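Cytochrome c-554 (Nitrosomonas europaea, PDB 1FT5) carries electrons in ammonia oxidation, accepting them directly from hydroxylamine oxidoreductase through its bound hemes. Local coordinates at residues G72-I76 / E77-P81. Numbering follows the deposited sequence.
Sequences GGYTI and ESPKP. With PO4 (phosphate ion), chain B.
Tyr74 lays the outer part of its ring against Pro79, the two side chains crossing obliquely. Pro79 CB lies 3.4 Å from Tyr74 CZ and 3.3 Å from Tyr74 OH, while Pro79 CA sits over one face, displaced toward the ring's rim. The phenol takes this course because CG is anti to the backbone N (chi1 -170°), which carries the far end of the ring nearer to the proline. Thr75 and Ser78 close the bend between them: Thr75 OG1 accepts Ser78 N at 3.0 Å (144° at the hydrogen), and Thr75 O receives a weak bond from the same N-H at 3.3 Å. With chi1 67°, the hydroxyl stands between its own N and carbonyl carbon, where it can meet that amide. Ile76 and Glu77 have the backbone angles of a type I beta turn, set in the long loop between helices 40-45 and 88-92; the side chain of Tyr74 is about 8 Å from that of His64, an axial ligand of heme #2. At the bend, two successive amides grip a phosphate, probably from the crystallisation liquor: Ile76 N reaches PO4 O3 at 2.9 Å and Glu77 N reaches PO4 O4 at 2.9 Å. An alanine in place of Tyr74, lacking the ring, is likely to leave a gap over Pro79 CB and beside Met31 and Val65, which the tyrosine side chain also touches. Water 1 bridges the limbs, accepting from Thr75 N and Lys80 N and donating to Ser78 O. Pro79 N has no hydrogen to offer Thr75 O, although they lie 3.0 Å apart.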
loop_
_atom_site.group_PDB
_atom_site.type_symbol
_atom_site.label_atom_id
_atom_site.label_comp_id
_atom_site.label_asym_id
_atom_site.label_seq_id
_atom_site.Cartn_x
_atom_site.Cartn_y
_atom_site.Cartn_z
ATOM N N GLY A 72 0.754 -10.930 11.429
ATOM C CA GLY A 72 -0.642 -10.624 11.068
ATOM C C GLY A 72 -0.894 -10.557 9.591
ATOM O O GLY A 72 -2.046 -10.409 9.155
ATOM N N GLY A 73 0.184 -10.702 8.805
ATOM C CA GLY A 73 0.029 -10.595 7.359
ATOM C C GLY A 73 -0.447 -11.818 6.611
ATOM O O GLY A 73 -0.775 -12.870 7.181
ATOM N N TYR A 74 -0.582 -11.668 5.289
ATOM C CA TYR A 74 -1.017 -12.713 4.422
ATOM C C TYR A 74 -0.175 -13.987 4.512
ATOM O O TYR A 74 1.091 -13.911 4.597
ATOM C CB TYR A 74 -0.872 -12.210 2.959
ATOM C CG TYR A 74 -1.502 -13.094 1.928
ATOM C CD1 TYR A 74 -2.788 -12.823 1.481
ATOM C CD2 TYR A 74 -0.781 -14.157 1.346
ATOM C CE1 TYR A 74 -3.358 -13.551 0.481
ATOM C CE2 TYR A 74 -1.278 -14.910 0.376
ATOM C CZ TYR A 74 -2.583 -14.624 -0.097
ATOM O OH TYR A 74 -3.142 -15.367 -1.124
ATOM N N THR A 75 -0.865 -15.127 4.551
ATOM C CA THR A 75 -0.180 -16.418 4.450
ATOM C C THR A 75 -0.858 -17.248 3.391
ATOM O O THR A 75 -2.088 -17.180 3.140
ATOM C CB THR A 75 -0.144 -17.254 5.766
ATOM O OG1 THR A 75 -1.449 -17.679 6.116
ATOM C CG2 THR A 75 0.503 -16.423 6.910
ATOM N N ILE A 76 -0.059 -18.031 2.685
ATOM C CA ILE A 76 -0.563 -18.893 1.677
ATOM C C ILE A 76 -1.456 -19.984 2.328
ATOM O O ILE A 76 -2.477 -20.384 1.753
ATOM C CB ILE A 76 0.609 -19.503 0.865
ATOM C CG1 ILE A 76 1.207 -18.380 -0.025
ATOM C CG2 ILE A 76 0.099 -20.628 -0.053
ATOM C CD1 ILE A 76 2.671 -18.703 -0.440
ATOM N N GLU A 77 -1.098 -20.403 3.536
ATOM C CA GLU A 77 -1.916 -21.413 4.157
ATOM C C GLU A 77 -3.289 -20.938 4.543
ATOM O O GLU A 77 -4.247 -21.736 4.521
ATOM C CB GLU A 77 -1.202 -21.927 5.388
ATOM C CG GLU A 77 -0.361 -23.148 5.100
ATOM C CD GLU A 77 -0.251 -24.017 6.358
ATOM O OE1 GLU A 77 -0.393 -23.453 7.470
ATOM O OE2 GLU A 77 -0.041 -25.242 6.251
ATOM N N SER A 78 -3.415 -19.662 4.892
ATOM C CA SER A 78 -4.756 -19.169 5.273
ATOM C C SER A 78 -4.822 -17.746 4.756
ATOM O O SER A 78 -4.706 -16.774 5.509
ATOM C CB SER A 78 -4.884 -19.220 6.799
ATOM O OG SER A 78 -6.262 -19.252 7.096
ATOM N N PRO A 79 -5.041 -17.592 3.445
ATOM C CA PRO A 79 -5.080 -16.304 2.777
ATOM C C PRO A 79 -6.338 -15.488 2.940
ATOM O O PRO A 79 -7.358 -15.785 2.342
ATOM C CB PRO A 79 -4.859 -16.648 1.341
ATOM C CG PRO A 79 -5.583 -17.928 1.175
ATOM C CD PRO A 79 -5.331 -18.688 2.492
ATOM N N LYS A 80 -6.203 -14.405 3.654
ATOM C CA LYS A 80 -7.378 -13.588 3.856
ATOM C C LYS A 80 -7.739 -12.664 2.700
ATOM O O LYS A 80 -6.868 -11.955 2.190
ATOM C CB LYS A 80 -7.142 -12.670 5.060
ATOM C CG LYS A 80 -7.044 -13.416 6.472
ATOM C CD LYS A 80 -7.435 -12.431 7.587
ATOM C CE LYS A 80 -7.402 -13.010 8.977
ATOM N NZ LYS A 80 -8.293 -12.180 9.870
ATOM N N PRO A 81 -9.006 -12.686 2.252
ATOM C CA PRO A 81 -9.383 -11.757 1.187
ATOM C C PRO A 81 -8.988 -10.313 1.540
ATOM O O PRO A 81 -8.592 -9.536 0.627
ATOM C CB PRO A 81 -10.903 -11.903 1.165
ATOM C CG PRO A 81 -11.070 -13.404 1.344
ATOM C CD PRO A 81 -10.043 -13.709 2.492
HETATM P P PO4 B . 2.899 -19.433 4.367
HETATM O O1 PO4 B . 3.929 -20.285 3.535
HETATM O O2 PO4 B . 3.477 -19.150 5.782
HETATM O O3 PO4 B . 2.723 -18.083 3.634
HETATM O O4 PO4 B . 1.639 -20.282 4.547
HETATM O O HOH W 1 -3.795 -14.490 5.288
#